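PDB 4AT2: 3-ketosteroid-delta4-5alpha-dehydrogenase from Rhodococcus jostii, which probably uses its bound FAD to introduce the delta-4 double bond into 5alpha-reduced 3-ketosteroids during steroid catabolism. Local coordinates for residues 72-82 with 283-291; 105-113 with 122-132. All coordinates share one frame; numbering follows the deposited sequence.

Contact 1 (72-82 with 283-291); sequences RTSGWGGATAL and AAIEEHDGR. Unlike the reference sequence in segment 72-82: Thr80 (reference Ala). With FAD (flavin-adenine dinucleotide), chain D.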
loop_
_atom_site.group_PDB
_atom_site.type_symbol
_atom_site.label_atom_id
_atom_site.label_comp_id
_atom_site.label_asym_id
_atom_site.label_seq_id
_atom_site.Cartn_x
_atom_site.Cartn_y
_atom_site.Cartn_z
ATOM N N ARG A 72 0.539 7.604 28.811
ATOM C CA ARG A 72 1.956 7.973 28.682
ATOM C C ARG A 72 2.247 9.430 29.048
ATOM O O ARG A 72 3.288 9.738 29.645
ATOM C CB ARG A 72 2.414 7.680 27.250
ATOM C CG ARG A 72 3.805 8.154 26.896
ATOM C CD ARG A 72 4.116 7.673 25.491
ATOM N NE ARG A 72 5.451 8.063 25.057
ATOM C CZ ARG A 72 5.994 7.678 23.905
ATOM N NH1 ARG A 72 5.318 6.885 23.078
ATOM N NH2 ARG A 72 7.215 8.078 23.584
ATOM N N THR A 73 1.342 10.329 28.682
ATOM C CA THR A 73 1.531 11.753 28.994
ATOM C C THR A 73 0.974 12.060 30.380
ATOM O O THR A 73 0.619 11.154 31.127
ATOM C CB THR A 73 0.866 12.674 27.945
ATOM O OG1 THR A 73 -0.554 12.615 28.100
ATOM C CG2 THR A 73 1.241 12.263 26.517
ATOM N N SER A 74 0.898 13.342 30.725
ATOM C CA SER A 74 0.441 13.742 32.057
ATOM C C SER A 74 -1.082 13.878 32.166
ATOM O O SER A 74 -1.606 14.131 33.251
ATOM C CB SER A 74 1.116 15.050 32.475
ATOM O OG SER A 74 0.767 16.075 31.568
ATOM N N GLY A 75 -1.792 13.702 31.054
ATOM C CA GLY A 75 -3.241 13.844 31.061
ATOM C C GLY A 75 -3.956 13.100 29.951
ATOM O O GLY A 75 -3.324 12.572 29.029
ATOM N N TRP A 76 -5.283 13.056 30.047
ATOM C CA TRP A 76 -6.090 12.352 29.046
ATOM C C TRP A 76 -6.338 13.169 27.813
ATOM O O TRP A 76 -6.129 14.382 27.805
ATOM C CB TRP A 76 -7.409 11.860 29.640
ATOM C CG TRP A 76 -8.248 12.922 30.320
ATOM C CD1 TRP A 76 -8.346 13.171 31.687
ATOM C CD2 TRP A 76 -9.157 13.896 29.691
ATOM N NE1 TRP A 76 -9.220 14.198 31.939
ATOM C CE2 TRP A 76 -9.746 14.675 30.788
ATOM C CE3 TRP A 76 -9.535 14.184 28.381
ATOM C CZ2 TRP A 76 -10.659 15.698 30.560
ATOM C CZ3 TRP A 76 -10.459 15.220 28.165
ATOM C CH2 TRP A 76 -11.003 15.961 29.233
ATOM N N GLY A 77 -6.764 12.501 26.744
ATOM C CA GLY A 77 -7.210 13.197 25.543
ATOM C C GLY A 77 -6.566 12.728 24.255
ATOM O O GLY A 77 -7.263 12.523 23.253
ATOM N N GLY A 78 -5.239 12.576 24.278
ATOM C CA GLY A 78 -4.463 12.165 23.094
ATOM C C GLY A 78 -4.739 13.044 21.887
ATOM O O GLY A 78 -5.009 14.240 22.026
ATOM N N ALA A 79 -4.671 12.447 20.700
ATOM C CA ALA A 79 -5.045 13.124 19.456
ATOM C C ALA A 79 -6.533 13.447 19.436
ATOM O O ALA A 79 -6.959 14.409 18.796
ATOM C CB ALA A 79 -4.691 12.254 18.253
ATOM N N THR A 80 -7.330 12.643 20.138
ATOM C CA THR A 80 -8.779 12.840 20.124
ATOM C C THR A 80 -9.191 14.247 20.586
ATOM O O THR A 80 -10.037 14.887 19.959
ATOM C CB THR A 80 -9.502 11.760 20.960
ATOM O OG1 THR A 80 -9.174 10.459 20.438
ATOM C CG2 THR A 80 -11.009 11.959 20.910
ATOM N N ALA A 81 -8.597 14.714 21.684
ATOM C CA ALA A 81 -8.949 16.015 22.250
ATOM C C ALA A 81 -8.567 17.186 21.326
ATOM O O ALA A 81 -9.068 18.306 21.483
ATOM C CB ALA A 81 -8.311 16.176 23.632
ATOM N N LEU A 82 -7.693 16.918 20.355
ATOM C CA LEU A 82 -7.248 17.929 19.380
ATOM C C LEU A 82 -7.977 17.843 18.029
ATOM O O LEU A 82 -7.792 18.705 17.155
ATOM C CB LEU A 82 -5.732 17.823 19.169
ATOM C CG LEU A 82 -4.824 17.675 20.400
ATOM C CD1 LEU A 82 -3.379 17.448 19.988
ATOM C CD2 LEU A 82 -4.925 18.882 21.324
ATOM N N ALA A 283 -0.220 13.740 11.490
ATOM C CA ALA A 283 -0.804 13.252 12.757
ATOM C C ALA A 283 -0.596 14.242 13.900
ATOM O O ALA A 283 0.371 15.008 13.900
ATOM C CB ALA A 283 -0.271 11.873 13.134
ATOM N N ALA A 284 -1.510 14.213 14.867
ATOM C CA ALA A 284 -1.577 15.244 15.908
ATOM C C ALA A 284 -0.484 15.152 16.971
ATOM O O ALA A 284 0.065 16.179 17.371
ATOM C CB ALA A 284 -2.953 15.251 16.563
ATOM N N ILE A 285 -0.176 13.939 17.431
ATOM C CA ILE A 285 0.750 13.769 18.570
ATOM C C ILE A 285 1.893 12.784 18.307
ATOM O O ILE A 285 1.702 11.775 17.629
ATOM C CB ILE A 285 -0.003 13.422 19.889
ATOM C CG1 ILE A 285 -0.669 12.039 19.815
ATOM C CG2 ILE A 285 -1.037 14.503 20.220
ATOM C CD1 ILE A 285 -1.168 11.504 21.150
ATOM N N GLU A 286 3.067 13.079 18.867
ATOM C CA GLU A 286 4.276 12.259 18.669
ATOM C C GLU A 286 4.291 10.942 19.450
ATOM O O GLU A 286 5.111 10.062 19.174
ATOM C CB GLU A 286 5.560 13.061 18.930
ATOM C CG GLU A 286 5.812 13.468 20.379
ATOM C CD GLU A 286 7.147 14.183 20.582
ATOM O OE1 GLU A 286 7.615 14.886 19.654
ATOM O OE2 GLU A 286 7.735 14.044 21.679
ATOM N N GLU A 287 3.376 10.796 20.404
ATOM C CA GLU A 287 3.224 9.538 21.129
ATOM C C GLU A 287 2.679 8.411 20.234
ATOM O O GLU A 287 2.634 7.256 20.649
ATOM C CB GLU A 287 2.342 9.733 22.365
ATOM C CG GLU A 287 3.013 10.526 23.486
ATOM C CD GLU A 287 3.057 12.029 23.236
ATOM O OE1 GLU A 287 2.307 12.531 22.371
ATOM O OE2 GLU A 287 3.849 12.714 23.918
ATOM N N HIS A 288 2.294 8.748 19.006
ATOM C CA HIS A 288 1.868 7.740 18.023
ATOM C C HIS A 288 3.090 7.129 17.392
ATOM O O HIS A 288 3.464 7.476 16.268
ATOM C CB HIS A 288 0.967 8.376 16.960
ATOM C CG HIS A 288 -0.479 8.560 17.390
ATOM N ND1 HIS A 288 -1.503 8.498 16.517
ATOM C CD2 HIS A 288 -1.049 8.809 18.645
ATOM C CE1 HIS A 288 -2.669 8.701 17.170
ATOM N NE2 HIS A 288 -2.389 8.897 18.469
ATOM N N ASP A 289 3.743 6.218 18.115
ATOM C CA ASP A 289 5.031 5.671 17.660
ATOM C C ASP A 289 4.990 4.174 17.328
ATOM O O ASP A 289 6.035 3.543 17.153
ATOM C CB ASP A 289 6.131 5.957 18.693
ATOM C CG ASP A 289 5.871 5.288 20.024
ATOM O OD1 ASP A 289 4.938 4.465 20.121
ATOM O OD2 ASP A 289 6.621 5.584 20.986
ATOM N N GLY A 290 3.785 3.624 17.267
ATOM C CA GLY A 290 3.571 2.246 16.818
ATOM C C GLY A 290 3.907 1.170 17.837
ATOM O O GLY A 290 3.809 -0.016 17.529
ATOM N N ARG A 291 4.303 1.575 19.046
ATOM C CA ARG A 291 4.765 0.604 20.044
ATOM C C ARG A 291 3.781 -0.541 20.299
ATOM O O ARG A 291 4.219 -1.706 20.383
ATOM C CB ARG A 291 5.145 1.292 21.365
ATOM C CG ARG A 291 5.797 0.371 22.403
ATOM C CD ARG A 291 7.276 0.153 22.133
ATOM N NE ARG A 291 7.912 -0.719 23.130
ATOM C CZ ARG A 291 9.228 -0.888 23.253
ATOM N NH1 ARG A 291 10.066 -0.234 22.445
ATOM N NH2 ARG A 291 9.718 -1.714 24.172
HETATM P PA FAD D . -5.436 8.913 20.831
HETATM O O1A FAD D . -6.713 9.645 20.973
HETATM O O2A FAD D . -4.244 9.646 20.378
HETATM O O5B FAD D . -5.110 8.219 22.237
HETATM C C5B FAD D . -3.956 7.387 22.397
HETATM C C4B FAD D . -3.366 7.635 23.795
HETATM O O4B FAD D . -2.319 6.651 23.943
HETATM C C3B FAD D . -2.693 9.013 23.847
HETATM O O3B FAD D . -3.187 9.740 25.001
HETATM C C2B FAD D . -1.199 8.690 23.958
HETATM O O2B FAD D . -0.518 9.683 24.770
HETATM C C1B FAD D . -1.221 7.323 24.639
HETATM N N9A FAD D . -0.006 6.513 24.405
HETATM C C8A FAD D . 0.779 6.466 23.321
HETATM N N7A FAD D . 1.752 5.587 23.550
HETATM C C5A FAD D . 1.572 5.067 24.780
HETATM C C6A FAD D . 2.240 4.153 25.526
HETATM N N6A FAD D . 3.324 3.569 25.015
HETATM N N1A FAD D . 1.836 3.815 26.762
HETATM C C2A FAD D . 0.702 4.397 27.308
HETATM N N3A FAD D . 0.024 5.339 26.538
HETATM C C4A FAD D . 0.480 5.649 25.296
HETATM N N1 FAD D . -10.532 11.737 13.194
HETATM C C2 FAD D . -11.914 11.707 13.174
HETATM O O2 FAD D . -12.486 10.628 13.095
HETATM N N3 FAD D . -12.648 12.900 13.248
HETATM C C4 FAD D . -11.989 14.129 13.302
HETATM O O4 FAD D . -12.668 15.159 13.351
HETATM C C4X FAD D . -10.590 14.159 13.315
HETATM N N5 FAD D . -9.917 15.335 13.344
HETATM C C5X FAD D . -8.588 15.344 13.122
HETATM C C6 FAD D . -7.921 16.552 12.894
HETATM C C7 FAD D . -6.540 16.576 12.678
HETATM C C7M FAD D . -5.921 17.822 12.454
HETATM C C8 FAD D . -5.811 15.368 12.677
HETATM C C8M FAD D . -4.416 15.319 12.474
HETATM C C9 FAD D . -6.479 14.166 12.917
HETATM C C9A FAD D . -7.868 14.145 13.116
HETATM N N10 FAD D . -8.528 12.978 13.314
HETATM C C10 FAD D . -9.867 12.966 13.263
HETATM C "C1'" FAD D . -7.833 11.713 13.667
HETATM C "C2'" FAD D . -8.078 11.381 15.147
HETATM O "O2'" FAD D . -7.712 12.547 15.887
HETATM C "C3'" FAD D . -7.218 10.188 15.597
HETATM O "O3'" FAD D . -7.057 9.214 14.551
HETATM C "C4'" FAD D . -7.858 9.527 16.829
HETATM O "O4'" FAD D . -8.004 10.527 17.848
HETATM C "C5'" FAD D . -6.975 8.392 17.353
HETATM O "O5'" FAD D . -7.657 7.756 18.450
HETATM P P FAD D . -6.858 6.746 19.420
HETATM O O1P FAD D . -6.296 5.633 18.649
HETATM O O2P FAD D . -7.741 6.474 20.603
HETATM O O3P FAD D . -5.549 7.635 19.814
HETATM O O HOH W 1 8.348 7.766 21.098
#
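The adenosine and pyrophosphate portion of the FAD site is closed by two loops, 72-82 and 283-291, that meet around the cofactor. At the adenine end Arg72 reaches straight across to the other loop: with CG trans to the backbone N (chi1 173°) and an extended chain, NH1 donates to Asp289 OD2 at 2.8 Å. The bond lies close to the guanidinium plane but meets the carboxylate from above its own, and a water accepting from Arg72 NH2 and donating to Asp289 OD2 doubles the link. FAD N7A lies at the same guanidinium's edge, while Glu287 CG covers one of its faces, 3.7 Å from Arg72 CD. With Arg72 replaced by alanine, the Asp289 carboxylate would probably lose its charged mate, and the adenine the cover that the chain beyond CB gives near N7A. Asp289 is steadied by its other oxygen, since OD1 accepts from Arg291 N in an Asx turn at the start of helix 291-297. At the pyrophosphate both loops grip one oxygen: Ala79 N donates to FAD O2A at 2.9 Å, and His288 NE2 donates to it at 2.8 Å along an almost straight line (172°). Ser262, bonded to His288 ND1, helps to fix the imidazole. Beside this polar grip, Ala79 CB packs on Ala284 CB at 3.9 Å, and Leu82 CD1 touches Ile285 CG2 at 3.8 Å. The loop that follows strand 67-70 of the parallel sheet thus lines the adenosine and pyrophosphate stretch of the cofactor, consistent with a Rossmann-type FAD-binding fold.

Contact 2 (105-113 with 122-132); sequences PENMKTFMM and EEKITDYCEGS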
loop_
_atom_site.group_PDB
_atom_site.type_symbol
_atom_site.label_atom_id
_atom_site.label_comp_id
_atom_site.label_asym_id
_atom_site.label_seq_id
_atom_site.Cartn_x
_atom_site.Cartn_y
_atom_site.Cartn_z
ATOM N N PRO A 105 -28.714 1.366 7.591
ATOM C CA PRO A 105 -27.465 0.617 7.684
ATOM C C PRO A 105 -27.004 0.046 6.347
ATOM O O PRO A 105 -25.798 0.040 6.084
ATOM C CB PRO A 105 -27.787 -0.484 8.689
ATOM C CG PRO A 105 -28.808 0.156 9.579
ATOM C CD PRO A 105 -29.672 0.950 8.636
ATOM N N GLU A 106 -27.937 -0.398 5.501
ATOM C CA GLU A 106 -27.544 -0.936 4.198
ATOM C C GLU A 106 -26.961 0.141 3.289
ATOM O O GLU A 106 -25.971 -0.098 2.593
ATOM C CB GLU A 106 -28.698 -1.665 3.495
ATOM C CG GLU A 106 -28.262 -2.455 2.254
ATOM C CD GLU A 106 -27.032 -3.341 2.477
ATOM O OE1 GLU A 106 -26.999 -4.151 3.442
ATOM O OE2 GLU A 106 -26.069 -3.211 1.683
ATOM N N ASN A 107 -27.582 1.319 3.298
ATOM C CA ASN A 107 -27.097 2.433 2.486
ATOM C C ASN A 107 -25.721 2.907 2.964
ATOM O O ASN A 107 -24.813 3.156 2.163
ATOM C CB ASN A 107 -28.107 3.576 2.509
ATOM C CG ASN A 107 -27.776 4.649 1.502
ATOM O OD1 ASN A 107 -27.591 4.365 0.311
ATOM N ND2 ASN A 107 -27.673 5.890 1.973
ATOM N N MET A 108 -25.573 3.007 4.280
ATOM C CA MET A 108 -24.299 3.372 4.876
ATOM C C MET A 108 -23.209 2.364 4.503
ATOM O O MET A 108 -22.099 2.758 4.134
ATOM C CB MET A 108 -24.460 3.473 6.388
ATOM C CG MET A 108 -23.249 4.013 7.108
ATOM S SD MET A 108 -23.687 4.164 8.844
ATOM C CE MET A 108 -22.070 4.460 9.540
ATOM N N LYS A 109 -23.533 1.077 4.594
ATOM C CA LYS A 109 -22.571 0.016 4.265
ATOM C C LYS A 109 -22.148 0.106 2.789
ATOM O O LYS A 109 -20.962 0.001 2.464
ATOM C CB LYS A 109 -23.159 -1.377 4.578
ATOM C CG LYS A 109 -22.261 -2.525 4.111
ATOM C CD LYS A 109 -22.911 -3.896 4.250
ATOM C CE LYS A 109 -22.127 -4.935 3.454
ATOM N NZ LYS A 109 -22.508 -6.328 3.828
ATOM N N THR A 110 -23.117 0.330 1.904
ATOM C CA THR A 110 -22.841 0.417 0.470
ATOM C C THR A 110 -21.863 1.549 0.196
ATOM O O THR A 110 -20.882 1.378 -0.543
ATOM C CB THR A 110 -24.144 0.582 -0.327
ATOM O OG1 THR A 110 -24.963 -0.576 -0.103
ATOM C CG2 THR A 110 -23.854 0.707 -1.840
ATOM N N PHE A 111 -22.109 2.692 0.825
ATOM C CA PHE A 111 -21.186 3.806 0.679
ATOM C C PHE A 111 -19.790 3.457 1.202
ATOM O O PHE A 111 -18.778 3.707 0.527
ATOM C CB PHE A 111 -21.678 5.084 1.379
ATOM C CG PHE A 111 -20.626 6.152 1.414
ATOM C CD1 PHE A 111 -20.370 6.927 0.280
ATOM C CD2 PHE A 111 -19.822 6.319 2.539
ATOM C CE1 PHE A 111 -19.365 7.883 0.284
ATOM C CE2 PHE A 111 -18.813 7.268 2.547
ATOM C CZ PHE A 111 -18.589 8.053 1.422
ATOM N N MET A 112 -19.732 2.923 2.417
ATOM C CA MET A 112 -18.437 2.706 3.070
ATOM C C MET A 112 -17.586 1.675 2.327
ATOM O O MET A 112 -16.382 1.861 2.183
ATOM C CB MET A 112 -18.613 2.307 4.537
ATOM C CG MET A 112 -19.129 3.454 5.402
ATOM S SD MET A 112 -19.381 2.976 7.122
ATOM C CE MET A 112 -17.703 3.032 7.764
ATOM N N MET A 113 -18.211 0.598 1.856
ATOM C CA MET A 113 -17.485 -0.427 1.083
ATOM C C MET A 113 -16.866 0.183 -0.176
ATOM O O MET A 113 -15.725 -0.129 -0.540
ATOM C CB MET A 113 -18.407 -1.598 0.702
ATOM C CG MET A 113 -18.844 -2.463 1.875
ATOM S SD MET A 113 -17.473 -3.166 2.816
ATOM C CE MET A 113 -16.707 -4.219 1.579
ATOM N N GLU A 122 -15.568 -6.286 5.067
ATOM C CA GLU A 122 -17.020 -6.245 4.943
ATOM C C GLU A 122 -17.717 -6.603 6.260
ATOM O O GLU A 122 -18.705 -5.967 6.646
ATOM C CB GLU A 122 -17.519 -7.138 3.799
ATOM C CG GLU A 122 -18.986 -6.879 3.474
ATOM C CD GLU A 122 -19.543 -7.763 2.376
ATOM O OE1 GLU A 122 -18.766 -8.486 1.704
ATOM O OE2 GLU A 122 -20.776 -7.729 2.190
ATOM N N GLU A 123 -17.198 -7.609 6.953
ATOM C CA GLU A 123 -17.765 -7.988 8.246
ATOM C C GLU A 123 -17.747 -6.807 9.214
ATOM O O GLU A 123 -18.752 -6.520 9.866
ATOM C CB GLU A 123 -17.025 -9.187 8.856
ATOM C CG GLU A 123 -17.630 -9.661 10.172
ATOM C CD GLU A 123 -16.724 -10.596 10.971
ATOM O OE1 GLU A 123 -15.513 -10.678 10.712
ATOM O OE2 GLU A 123 -17.231 -11.253 11.895
ATOM N N LYS A 124 -16.597 -6.140 9.319
ATOM C CA LYS A 124 -16.454 -5.026 10.260
ATOM C C LYS A 124 -17.344 -3.849 9.877
ATOM O O LYS A 124 -18.043 -3.304 10.719
ATOM C CB LYS A 124 -14.992 -4.570 10.387
ATOM C CG LYS A 124 -14.750 -3.675 11.599
ATOM C CD LYS A 124 -13.288 -3.257 11.760
ATOM C CE LYS A 124 -12.409 -4.485 11.956
ATOM N NZ LYS A 124 -11.438 -4.347 13.068
ATOM N N ILE A 125 -17.316 -3.461 8.603
ATOM C CA ILE A 125 -18.163 -2.357 8.151
ATOM C C ILE A 125 -19.649 -2.659 8.363
ATOM O O ILE A 125 -20.384 -1.799 8.856
ATOM C CB ILE A 125 -17.822 -1.916 6.717
ATOM C CG1 ILE A 125 -16.492 -1.136 6.753
ATOM C CG2 ILE A 125 -18.938 -1.057 6.129
ATOM C CD1 ILE A 125 -15.923 -0.775 5.394
ATOM N N THR A 126 -20.073 -3.881 8.041
ATOM C CA THR A 126 -21.479 -4.288 8.239
ATOM C C THR A 126 -21.873 -4.128 9.709
ATOM O O THR A 126 -22.900 -3.509 10.037
ATOM C CB THR A 126 -21.740 -5.729 7.739
ATOM O OG1 THR A 126 -21.359 -5.820 6.365
ATOM C CG2 THR A 126 -23.227 -6.093 7.841
ATOM N N ASP A 127 -21.021 -4.654 10.581
ATOM C CA ASP A 127 -21.204 -4.575 12.020
ATOM C C ASP A 127 -21.273 -3.115 12.516
ATOM O O ASP A 127 -22.157 -2.751 13.286
ATOM C CB ASP A 127 -20.049 -5.336 12.679
ATOM C CG ASP A 127 -20.074 -5.253 14.174
ATOM O OD1 ASP A 127 -21.000 -5.822 14.783
ATOM O OD2 ASP A 127 -19.144 -4.657 14.742
ATOM N N TYR A 128 -20.334 -2.289 12.063
ATOM C CA TYR A 128 -20.304 -0.873 12.416
ATOM C C TYR A 128 -21.591 -0.169 11.984
ATOM O O TYR A 128 -22.130 0.670 12.724
ATOM C CB TYR A 128 -19.095 -0.240 11.723
ATOM C CG TYR A 128 -18.813 1.203 12.082
ATOM C CD1 TYR A 128 -18.147 1.537 13.259
ATOM C CD2 TYR A 128 -19.177 2.231 11.209
ATOM C CE1 TYR A 128 -17.871 2.865 13.572
ATOM C CE2 TYR A 128 -18.910 3.553 11.510
ATOM C CZ TYR A 128 -18.256 3.863 12.687
ATOM O OH TYR A 128 -17.989 5.175 12.977
ATOM N N CYS A 129 -22.080 -0.502 10.794
ATOM C CA CYS A 129 -23.284 0.146 10.270
ATOM C C CYS A 129 -24.546 -0.296 11.010
ATOM O O CYS A 129 -25.420 0.526 11.328
ATOM C CB CYS A 129 -23.424 -0.120 8.771
ATOM S SG CYS A 129 -22.161 0.747 7.827
ATOM N N GLU A 130 -24.646 -1.591 11.279
ATOM C CA GLU A 130 -25.819 -2.114 11.968
ATOM C C GLU A 130 -25.940 -1.582 13.397
ATOM O O GLU A 130 -27.052 -1.461 13.929
ATOM C CB GLU A 130 -25.834 -3.643 11.947
ATOM C CG GLU A 130 -26.029 -4.244 10.562
ATOM C CD GLU A 130 -27.369 -3.913 9.902
ATOM O OE1 GLU A 130 -28.383 -3.690 10.608
ATOM O OE2 GLU A 130 -27.414 -3.897 8.651
ATOM N N GLY A 131 -24.803 -1.254 14.011
ATOM C CA GLY A 131 -24.801 -0.743 15.384
ATOM C C GLY A 131 -24.697 0.773 15.503
ATOM O O GLY A 131 -24.559 1.297 16.612
ATOM N N SER A 132 -24.770 1.483 14.372
ATOM C CA SER A 132 -24.437 2.922 14.364
ATOM C C SER A 132 -25.420 3.807 15.138
ATOM O O SER A 132 -25.012 4.665 15.925
ATOM C CB SER A 132 -24.263 3.441 12.930
ATOM O OG SER A 132 -23.494 4.641 12.930
HETATM O O HOH W 2 -25.331 -2.974 6.837
#
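Lys109 lies across the side chain of Thr126, its CD and CE passing over OG1 before the ammonium reaches two acceptors. An extended chain, starting with CG trans to the backbone N (chi1 174°), carries NZ to Glu122 OE2 at 2.8 Å, a salt bridge on that oxygen's anti lone pair, and to Thr126 OG1, also at 2.8 Å. The threonine hydroxyl in turn donates to Glu122 O, 2.7 Å away, from above the carbonyl plane, on the opposite face from Thr126 N. A relay thus runs from the ammonium through the hydroxyl to the helix backbone, and the hydroxyl's rotation is set by what it gives and what it receives. The partners belong to consecutive helices, 105-115 and 122-130, which form a helical hairpin: the short segments run roughly antiparallel at 144°, their axes 8.7 Å apart. Knobs-into-holes packing fills the interface from both sides. Lys109 fits among Glu122, Ile125, Thr126 and Cys129, while Cys129 enters a pocket made by Pro105, Met108, Lys109 and Met112, its SG 3.5 Å from Met108 CG. Deeper in, the CE methyls of Met108 and Met112 both press obliquely on the Tyr128 ring around CD2 and CE2, and the Met112 sulfur adds a Met-aromatic contact. The phenol oxygen of Tyr128 bonds to Tyr88 O in strand 87-88, which also packs against both methionines, and Phe497 of helix 490-507 meets the ring. Beside the turn that joins the two helices, Met113, bent at both outer torsions, brings SD to 3.8 Å from Ile125 CD1 and curls CE against Glu122 CB. At the open end of the hairpin Glu130 OE2 sits 3.4 Å from Pro105 CB, and a water donates to this same oxygen and, weakly, to Pro105 O.

From the N terminus, the chain leaves strand 67-70 of the parallel sheet and enters 72-82, the first half of contact 1. It then runs through strand 87-88 to the helices of contact 2, where 105-113 and 122-132 close a short connection, eight residues between the segments, the first two of them still helical. Only after the 200-residue excursion does 283-291 return to close contact 1, so contact 2 is nested within that larger loop. Their centres are 28 Å apart and their nearest atoms about 13 Å. Contact 1 joins distant loops around FAD, whereas contact 2 pairs neighbouring helices beside strand 87-88 and helix 490-507.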